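Local coordinates for CDGSH iron-sulfur domain-containing protein NEET (Arabidopsis thaliana, PDB 3S2R) that binds a redox-active [2Fe-2S] cluster in each subunit of a homodimer and acts as an iron-sulfur transfer protein in plant development, senescence and iron metabolism, at residues G20-I25 against R50-G55; T46-C51 against L78-Q83. The protein carries 1 engineered substitution. All blocks are in the same frame, centred on the assembly; numbering follows the deposited sequence.

Contact 1: G20-I25 against R50-G55; sequences GINPEI and RCWRSG. With FES (Fe2/s2 (inorganic) cluster), chain D.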
ATOM      1  N   GLY B  20       1.321 -11.881   6.840  1.00 21.99           N
ATOM      2  CA  GLY B  20       0.964 -10.459   6.782  1.00 19.92           C
ATOM      3  C   GLY B  20       2.001  -9.558   6.145  1.00 18.87           C
ATOM      4  O   GLY B  20       3.184  -9.920   6.018  1.00 19.33           O
ATOM      5  N   ILE B  21       1.561  -8.362   5.776  1.00 16.58           N
ATOM      6  CA  ILE B  21       2.484  -7.361   5.235  1.00 15.29           C
ATOM      7  C   ILE B  21       2.494  -6.046   6.019  1.00 13.57           C
ATOM      8  O   ILE B  21       3.343  -5.179   5.738  1.00 14.63           O
ATOM      9  CB  ILE B  21       2.207  -7.034   3.781  1.00 15.59           C
ATOM     10  CG1 ILE B  21       0.834  -6.385   3.606  1.00 15.39           C
ATOM     11  CG2 ILE B  21       2.341  -8.259   2.911  1.00 16.72           C
ATOM     12  CD1 ILE B  21       0.567  -5.777   2.179  1.00 19.18           C
ATOM     13  N   ASN B  22       1.560  -5.871   6.955  1.00 13.70           N
ATOM     14  CA  ASN B  22       1.454  -4.679   7.776  1.00 13.25           C
ATOM     15  C   ASN B  22       1.570  -5.066   9.260  1.00 14.00           C
ATOM     16  O   ASN B  22       0.563  -5.185   9.934  1.00 14.68           O
ATOM     17  CB  ASN B  22       0.141  -3.928   7.522  1.00 12.81           C
ATOM     18  CG  ASN B  22      -0.054  -2.790   8.458  1.00 12.48           C
ATOM     19  OD1 ASN B  22       0.909  -2.127   8.848  1.00 13.68           O
ATOM     20  ND2 ASN B  22      -1.303  -2.512   8.797  1.00 13.61           N
ATOM     21  N   PRO B  23       2.789  -5.178   9.791  1.00 14.09           N
ATOM     22  CA  PRO B  23       2.879  -5.569  11.200  1.00 14.98           C
ATOM     23  C   PRO B  23       2.467  -4.496  12.204  1.00 14.65           C
ATOM     24  O   PRO B  23       2.132  -4.855  13.321  1.00 15.99           O
ATOM     25  CB  PRO B  23       4.367  -5.921  11.385  1.00 15.68           C
ATOM     26  CG  PRO B  23       5.090  -5.243  10.235  1.00 17.39           C
ATOM     27  CD  PRO B  23       4.099  -5.186   9.098  1.00 15.35           C
ATOM     28  N   GLU B  24       2.523  -3.213  11.837  1.00 13.03           N
ATOM     29  CA  GLU B  24       2.530  -2.144  12.835  1.00 13.24           C
ATOM     30  C   GLU B  24       1.494  -1.039  12.642  1.00 12.55           C
ATOM     31  O   GLU B  24       1.239  -0.318  13.615  1.00 14.59           O
ATOM     32  CB  GLU B  24       3.928  -1.521  12.907  1.00 12.47           C
ATOM     33  CG  GLU B  24       4.967  -2.510  13.494  1.00 13.55           C
ATOM     34  CD  GLU B  24       6.419  -2.055  13.415  1.00 11.70           C
ATOM     35  OE1 GLU B  24       6.695  -1.114  12.645  1.00 12.52           O
ATOM     36  OE2 GLU B  24       7.284  -2.602  14.166  1.00 11.69           O
ATOM     37  N   ILE B  25       0.938  -0.829  11.432  1.00 13.35           N
ATOM     38  CA  ILE B  25       0.202   0.392  11.208  1.00 12.33           C
ATOM     39  C   ILE B  25      -1.306   0.200  11.472  1.00 12.43           C
ATOM     40  O   ILE B  25      -1.968  -0.614  10.817  1.00 14.04           O
ATOM     41  CB  ILE B  25       0.464   0.932   9.760  1.00 13.14           C
ATOM     42  CG1 ILE B  25       1.939   1.380   9.622  1.00 14.49           C
ATOM     43  CG2 ILE B  25      -0.517   2.062   9.479  1.00 14.12           C
ATOM     44  CD1 ILE B  25       2.325   1.907   8.254  1.00 14.22           C
ATOM     45  N   ARG B  50       2.777   2.393  -0.536  1.00 10.63           N
ATOM     46  CA  ARG B  50       2.267   1.033  -0.777  1.00 11.02           C
ATOM     47  C   ARG B  50       3.078  -0.022  -0.039  1.00 11.86           C
ATOM     48  O   ARG B  50       2.938  -1.208  -0.321  1.00 13.05           O
ATOM     49  CB  ARG B  50       2.220   0.753  -2.267  1.00 11.65           C
ATOM     50  CG  ARG B  50       1.309   1.766  -3.024  1.00 10.44           C
ATOM     51  CD  ARG B  50       1.041   1.362  -4.450  1.00 10.47           C
ATOM     52  NE  ARG B  50       2.265   1.411  -5.265  1.00 11.27           N
ATOM     53  CZ  ARG B  50       2.286   1.219  -6.574  1.00 10.50           C
ATOM     54  NH1 ARG B  50       1.158   1.066  -7.263  1.00 11.58           N
ATOM     55  NH2 ARG B  50       3.448   1.214  -7.226  1.00 11.42           N
ATOM     56  N   CYS B  51       3.899   0.409   0.928  1.00 12.54           N
ATOM     57  CA  CYS B  51       4.774  -0.526   1.621  1.00 12.40           C
ATOM     58  C   CYS B  51       4.449  -0.710   3.074  1.00 11.72           C
ATOM     59  O   CYS B  51       5.019  -1.605   3.699  1.00 11.93           O
ATOM     60  CB  CYS B  51       6.254  -0.135   1.459  1.00 13.14           C
ATOM     61  SG  CYS B  51       6.817   1.233   2.471  1.00 12.81           S
ATOM     62  N   TRP B  52       3.548   0.087   3.637  1.00 11.37           N
ATOM     63  CA  TRP B  52       3.158  -0.083   5.034  1.00 12.01           C
ATOM     64  C   TRP B  52       4.326   0.114   5.984  1.00 11.25           C
ATOM     65  O   TRP B  52       4.338  -0.473   7.074  1.00 12.71           O
ATOM     66  CB  TRP B  52       2.451  -1.424   5.270  1.00 12.59           C
ATOM     67  CG  TRP B  52       1.238  -1.495   4.380  1.00 12.06           C
ATOM     68  CD1 TRP B  52       1.228  -1.922   3.101  1.00 13.56           C
ATOM     69  CD2 TRP B  52      -0.102  -1.070   4.696  1.00 11.57           C
ATOM     70  NE1 TRP B  52      -0.056  -1.804   2.574  1.00 12.43           N
ATOM     71  CE2 TRP B  52      -0.876  -1.265   3.521  1.00 11.92           C
ATOM     72  CE3 TRP B  52      -0.737  -0.559   5.841  1.00 12.50           C
ATOM     73  CZ2 TRP B  52      -2.241  -0.982   3.483  1.00 12.21           C
ATOM     74  CZ3 TRP B  52      -2.103  -0.276   5.786  1.00 12.65           C
ATOM     75  CH2 TRP B  52      -2.833  -0.472   4.605  1.00 13.47           C
ATOM     76  N   ARG B  53       5.295   0.934   5.596  1.00 11.68           N
ATOM     77  CA  ARG B  53       6.451   1.239   6.483  1.00 12.30           C
ATOM     78  C   ARG B  53       6.634   2.729   6.697  1.00 11.54           C
ATOM     79  O   ARG B  53       7.427   3.140   7.533  1.00 13.45           O
ATOM     80  CB  ARG B  53       7.764   0.628   5.960  1.00 12.24           C
ATOM     81  CG  ARG B  53       7.780  -0.888   5.746  1.00 12.12           C
ATOM     82  CD  ARG B  53       7.559  -1.686   7.040  1.00 11.87           C
ATOM     83  NE  ARG B  53       7.616  -3.126   6.812  1.00 12.91           N
ATOM     84  CZ  ARG B  53       6.545  -3.865   6.547  1.00 12.69           C
ATOM     85  NH1 ARG B  53       5.342  -3.276   6.470  1.00 15.21           N
ATOM     86  NH2 ARG B  53       6.673  -5.176   6.341  1.00 15.15           N
ATOM     87  N   SER B  54       5.937   3.561   5.950  1.00 12.45           N
ATOM     88  CA  SER B  54       6.136   4.987   6.043  1.00 12.16           C
ATOM     89  C   SER B  54       5.776   5.566   7.406  1.00 12.06           C
ATOM     90  O   SER B  54       4.721   5.274   7.960  1.00 13.28           O
ATOM     91  CB  SER B  54       5.310   5.697   5.013  1.00 11.98           C
ATOM     92  OG  SER B  54       5.553   7.094   5.210  1.00 11.70           O
ATOM     93  N   GLY B  55       6.663   6.408   7.935  1.00 12.72           N
ATOM     94  CA  GLY B  55       6.372   7.153   9.151  1.00 13.22           C
ATOM     95  C   GLY B  55       5.315   8.218   8.923  1.00 13.13           C
ATOM     96  O   GLY B  55       4.814   8.779   9.888  1.00 16.14           O
TER
HETATM   97 FE1  FES D 500       6.029   3.178   1.553  1.00 15.67          FE
HETATM   98 FE2  FES D 500       7.549   4.782  -0.045  1.00 15.61          FE
HETATM   99  S1  FES D 500       7.413   4.750   2.192  1.00 16.73           S
HETATM  100  S2  FES D 500       6.004   3.248  -0.675  1.00 14.80           S
HETATM  101  O   HOH W   1       3.766  -1.977   9.552  1.00 15.91           O
HETATM  102  O   HOH W   2       5.947  -0.370  10.154  1.00 21.82           O
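Trp52 lies against Ile21, Asn22 and Ile25 where the loop before strand 32-37 packs on the cluster-binding loop of the CDGSH domain. Neighbouring Cys51 SG binds the iron FE1 of the [2Fe-2S] cluster. Trp52 CB sits near Ile21 O and Asn22 OD1. Further out, Trp52 CD1 and NE1 meet Ile21 CD1, with 4.0 Å between the two CD1 atoms. On the six-membered ring, Trp52 CE3 comes within 3.5 Å of Asn22 CG, the amide plane inclined 38° to the indole, while Ile25 CB stands at the ring edge and Ile25 CD1 reaches Trp52 O at 3.3 Å. NE1 crosses the dimer interface to Arg50 O of the second subunit.

The Asn22 amide is held at both ends: OD1 accepts from Ile25 N in an Asx motif, and ND2 donates to Ile25 O, on a lone pair, and also bonds Asn74 of the second subunit. Water 1 accepts from Glu24 N and lies within hydrogen-bonding distance of Asn22 OD1 and Trp52 O.

Arg53 starts out pointing away from 20-25, but a bend at chi2 (-62°) brings its guanidinium back. Arg53 NH1 donates almost straight to Ile21 O (2.9 Å, 165°), which lies in the guanidinium plane, and also to Trp52 O at 3.0 Å, from above that carbonyl plane. Over one guanidinium face sits the Pro23 ring, its CD 3.5 Å from Arg53 NH1.

Contact 2: T46-C51 against L78-Q83; sequences TPYCRC and LLLKKQ. With FES (Fe2/s2 (inorganic) cluster), chain D.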
ATOM      1  N   THR B  46       2.190  13.888  -5.646  1.00 10.00           N
ATOM      2  CA  THR B  46       2.124  13.519  -4.227  1.00  9.97           C
ATOM      3  C   THR B  46       2.266  12.005  -4.152  1.00 10.10           C
ATOM      4  O   THR B  46       1.383  11.286  -4.672  1.00 10.25           O
ATOM      5  CB  THR B  46       0.821  13.957  -3.570  1.00 11.05           C
ATOM      6  OG1 THR B  46       0.630  15.360  -3.839  1.00 11.65           O
ATOM      7  CG2 THR B  46       0.893  13.742  -2.044  1.00 11.89           C
ATOM      8  N   PRO B  47       3.348  11.472  -3.523  1.00  9.70           N
ATOM      9  CA  PRO B  47       3.540  10.035  -3.477  1.00  9.72           C
ATOM     10  C   PRO B  47       2.867   9.400  -2.261  1.00  8.90           C
ATOM     11  O   PRO B  47       3.047   9.866  -1.120  1.00  9.91           O
ATOM     12  CB  PRO B  47       5.062   9.901  -3.385  1.00 11.52           C
ATOM     13  CG  PRO B  47       5.507  11.114  -2.600  1.00 12.17           C
ATOM     14  CD  PRO B  47       4.547  12.203  -3.021  1.00 12.12           C
ATOM     15  N   TYR B  48       2.114   8.324  -2.524  1.00 10.10           N
ATOM     16  CA  TYR B  48       1.383   7.578  -1.529  1.00 10.21           C
ATOM     17  C   TYR B  48       2.037   6.218  -1.320  1.00 10.05           C
ATOM     18  O   TYR B  48       2.428   5.530  -2.253  1.00 11.00           O
ATOM     19  CB  TYR B  48      -0.093   7.452  -1.905  1.00 11.43           C
ATOM     20  CG  TYR B  48      -0.873   8.659  -1.498  1.00 11.46           C
ATOM     21  CD1 TYR B  48      -1.700   8.642  -0.370  1.00 11.44           C
ATOM     22  CD2 TYR B  48      -0.752   9.862  -2.178  1.00 12.03           C
ATOM     23  CE1 TYR B  48      -2.374   9.794   0.051  1.00 13.22           C
ATOM     24  CE2 TYR B  48      -1.446  10.995  -1.768  1.00 12.35           C
ATOM     25  CZ  TYR B  48      -2.241  10.955  -0.643  1.00 13.94           C
ATOM     26  OH  TYR B  48      -2.900  12.081  -0.195  1.00 15.34           O
ATOM     27  N   CYS B  49       2.115   5.817  -0.059  1.00  9.62           N
ATOM     28  CA  CYS B  49       2.782   4.608   0.361  1.00 10.86           C
ATOM     29  C   CYS B  49       2.033   3.342   0.012  1.00 10.45           C
ATOM     30  O   CYS B  49       0.822   3.202   0.246  1.00 11.34           O
ATOM     31  CB  CYS B  49       3.005   4.676   1.903  1.00 11.58           C
ATOM     32  SG  CYS B  49       3.953   3.261   2.565  1.00 11.14           S
ATOM     33  N   ARG B  50       2.777   2.393  -0.536  1.00 10.63           N
ATOM     34  CA  ARG B  50       2.267   1.033  -0.777  1.00 11.02           C
ATOM     35  C   ARG B  50       3.078  -0.022  -0.039  1.00 11.86           C
ATOM     36  O   ARG B  50       2.938  -1.208  -0.321  1.00 13.05           O
ATOM     37  CB  ARG B  50       2.220   0.753  -2.267  1.00 11.65           C
ATOM     38  CG  ARG B  50       1.309   1.766  -3.024  1.00 10.44           C
ATOM     39  CD  ARG B  50       1.041   1.362  -4.450  1.00 10.47           C
ATOM     40  NE  ARG B  50       2.265   1.411  -5.265  1.00 11.27           N
ATOM     41  CZ  ARG B  50       2.286   1.219  -6.574  1.00 10.50           C
ATOM     42  NH1 ARG B  50       1.158   1.066  -7.263  1.00 11.58           N
ATOM     43  NH2 ARG B  50       3.448   1.214  -7.226  1.00 11.42           N
ATOM     44  N   CYS B  51       3.899   0.409   0.928  1.00 12.54           N
ATOM     45  CA  CYS B  51       4.774  -0.526   1.621  1.00 12.40           C
ATOM     46  C   CYS B  51       4.449  -0.710   3.074  1.00 11.72           C
ATOM     47  O   CYS B  51       5.019  -1.605   3.699  1.00 11.93           O
ATOM     48  CB  CYS B  51       6.254  -0.135   1.459  1.00 13.14           C
ATOM     49  SG  CYS B  51       6.817   1.233   2.471  1.00 12.81           S
ATOM     50  N   LEU B  78       2.708   5.041  -5.133  1.00  8.06           N
ATOM     51  CA  LEU B  78       1.741   5.515  -6.150  1.00  8.12           C
ATOM     52  C   LEU B  78       1.833   7.026  -6.242  1.00  8.41           C
ATOM     53  O   LEU B  78       1.705   7.711  -5.231  1.00  9.43           O
ATOM     54  CB  LEU B  78       0.352   5.060  -5.728  1.00  8.92           C
ATOM     55  CG  LEU B  78      -0.751   5.417  -6.739  1.00  9.49           C
ATOM     56  CD1 LEU B  78      -0.628   4.541  -8.000  1.00 10.81           C
ATOM     57  CD2 LEU B  78      -2.121   5.162  -6.091  1.00 11.38           C
ATOM     58  N   LEU B  79       2.066   7.563  -7.441  1.00  8.64           N
ATOM     59  CA  LEU B  79       2.245   8.991  -7.621  1.00  8.97           C
ATOM     60  C   LEU B  79       0.948   9.595  -8.095  1.00  8.73           C
ATOM     61  O   LEU B  79       0.502   9.283  -9.199  1.00 10.31           O
ATOM     62  CB  LEU B  79       3.349   9.309  -8.667  1.00  9.61           C
ATOM     63  CG  LEU B  79       4.691   8.630  -8.391  1.00 10.10           C
ATOM     64  CD1 LEU B  79       5.723   9.086  -9.420  1.00 11.36           C
ATOM     65  CD2 LEU B  79       5.225   8.929  -6.976  1.00 11.71           C
ATOM     66  N   LEU B  80       0.322  10.428  -7.280  1.00  9.09           N
ATOM     67  CA  LEU B  80      -0.885  11.124  -7.685  1.00  9.78           C
ATOM     68  C   LEU B  80      -0.513  12.451  -8.301  1.00  9.76           C
ATOM     69  O   LEU B  80       0.174  13.259  -7.640  1.00 10.07           O
ATOM     70  CB  LEU B  80      -1.867  11.321  -6.511  1.00 10.68           C
ATOM     71  CG  LEU B  80      -2.267  10.050  -5.743  1.00 10.53           C
ATOM     72  CD1 LEU B  80      -3.309  10.402  -4.722  1.00 11.00           C
ATOM     73  CD2 LEU B  80      -2.764   8.944  -6.703  1.00 10.86           C
ATOM     74  N   LYS B  81      -0.946  12.676  -9.543  1.00  9.86           N
ATOM     75  CA  LYS B  81      -0.522  13.822 -10.304  1.00 10.54           C
ATOM     76  C   LYS B  81      -1.701  14.677 -10.702  1.00 10.90           C
ATOM     77  O   LYS B  81      -2.735  14.179 -11.135  1.00 11.21           O
ATOM     78  CB  LYS B  81       0.218  13.368 -11.566  1.00 11.27           C
ATOM     79  CG  LYS B  81       1.404  12.513 -11.326  1.00 11.62           C
ATOM     80  CD  LYS B  81       2.201  12.257 -12.579  1.00 12.97           C
ATOM     81  CE  LYS B  81       3.489  11.474 -12.270  1.00 15.62           C
ATOM     82  NZ  LYS B  81       4.220  11.228 -13.520  1.00 18.93           N
ATOM     83  N   LYS B  82      -1.520  15.978 -10.561  1.00 11.27           N
ATOM     84  CA  LYS B  82      -2.565  16.928 -10.975  1.00 12.72           C
ATOM     85  C   LYS B  82      -2.587  17.129 -12.490  1.00 13.78           C
ATOM     86  O   LYS B  82      -3.621  17.529 -13.020  1.00 14.73           O
ATOM     87  CB  LYS B  82      -2.403  18.280 -10.267  1.00 13.06           C
ATOM     88  CG  LYS B  82      -2.611  18.252  -8.761  1.00 14.79           C
ATOM     89  CD  LYS B  82      -2.480  19.707  -8.238  1.00 17.68           C
ATOM     90  CE  LYS B  82      -2.732  19.949  -6.848  1.00 22.72           C
ATOM     91  NZ  LYS B  82      -2.917  21.426  -6.770  1.00 24.74           N
ATOM     92  N   GLN B  83      -1.439  16.945 -13.141  1.00 16.91           N
ATOM     93  CA  GLN B  83      -1.241  17.175 -14.552  1.00 19.19           C
ATOM     94  C   GLN B  83      -0.391  16.053 -15.079  1.00 20.49           C
ATOM     95  O   GLN B  83       0.401  15.443 -14.384  1.00 20.33           O
ATOM     96  CB  GLN B  83      -0.501  18.513 -14.769  1.00 21.24           C
ATOM     97  CG  GLN B  83      -1.235  19.777 -14.277  1.00 23.26           C
ATOM     98  CD  GLN B  83      -2.493  20.118 -15.095  1.00 23.94           C
ATOM     99  OE1 GLN B  83      -2.646  19.684 -16.260  1.00 25.48           O
ATOM    100  NE2 GLN B  83      -3.393  20.905 -14.489  1.00 27.89           N
TER
HETATM  101 FE1  FES D 500       6.029   3.178   1.553  1.00 15.67          FE
HETATM  102 FE2  FES D 500       7.549   4.782  -0.045  1.00 15.61          FE
HETATM  103  S1  FES D 500       7.413   4.750   2.192  1.00 16.73           S
HETATM  104  S2  FES D 500       6.004   3.248  -0.675  1.00 14.80           S
HETATM  105  O   HOH W   3      -0.565  15.636  -6.269  1.00 11.02           O
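Four backbone hydrogen bonds join Thr46 and Tyr48 to Leu80 and Leu78 in an antiparallel two-stranded ladder. Thr46 N and Leu80 O are 2.9 Å apart, and Leu80 N returns a bond to Thr46 O; Tyr48 N reaches Leu78 O at 2.8 Å, with Leu78 N returning to Tyr48 O. Between them lies the non-hydrogen-bonded pair Pro47-Leu79, where Pro47 CA makes a CA-H...O contact of 3.4 Å with Leu78 O. Water 3 bridges Thr46 OG1 and Leu80 O at the far end of the ladder.

On one face, Leu79 CD2 rests 3.7 Å from Pro47 CB. On the other, Leu80 meets the tyrosine nearly perpendicularly, its CD1 3.5 Å from Tyr48 CE2 and nearly as close to CD2.

Past the strand, the Arg50 chain runs across Leu78, Arg50 CD lying 4.0 Å from Leu78 CB. A bend at chi3 (-67°) helps to lay one guanidinium face over the backbone of Leu78, while NE donates to Gly76 O and NH1 forms a salt bridge with Asp34 of the second subunit. Residues 78-81 also pair in parallel with a strand of that subunit, continuing the sheet across the interface.

Strand 45-48 runs straight into the cluster ligands: Cys49 SG and Cys51 SG both bind the iron FE1 at 2.3 Å, and Cys49 SG also accepts from Cys51 N. Cys60 and the engineered Cys64 complete the cluster's cysteines. That N-H...S bond would probably temper the charge on the Cys49 thiolate, while the ladder ties the ligand loop to the dimer sheet.

Contact 1 is the more buried, its centre about 4 Å from the centre of the chain, whereas contact 2 is partly buried and its centre lies about 12 Å from it. Segments 46-51 and 50-55 overlap at Arg50 and Cys51 and carry the ligands of one iron, and the contacts touch where Ser54 CB packs 3.7 Å from Cys49 SG. Between the loops of contact 1, side chains do the work, an indole packed on an amide and isoleucines and a guanidinium gripping backbone carbonyls; in contact 2 the regular backbone ladder dominates and side-chain contacts are mostly apolar. Both reach the second subunit, contact 1 by side chains and single backbone atoms, contact 2 also by strand pairing.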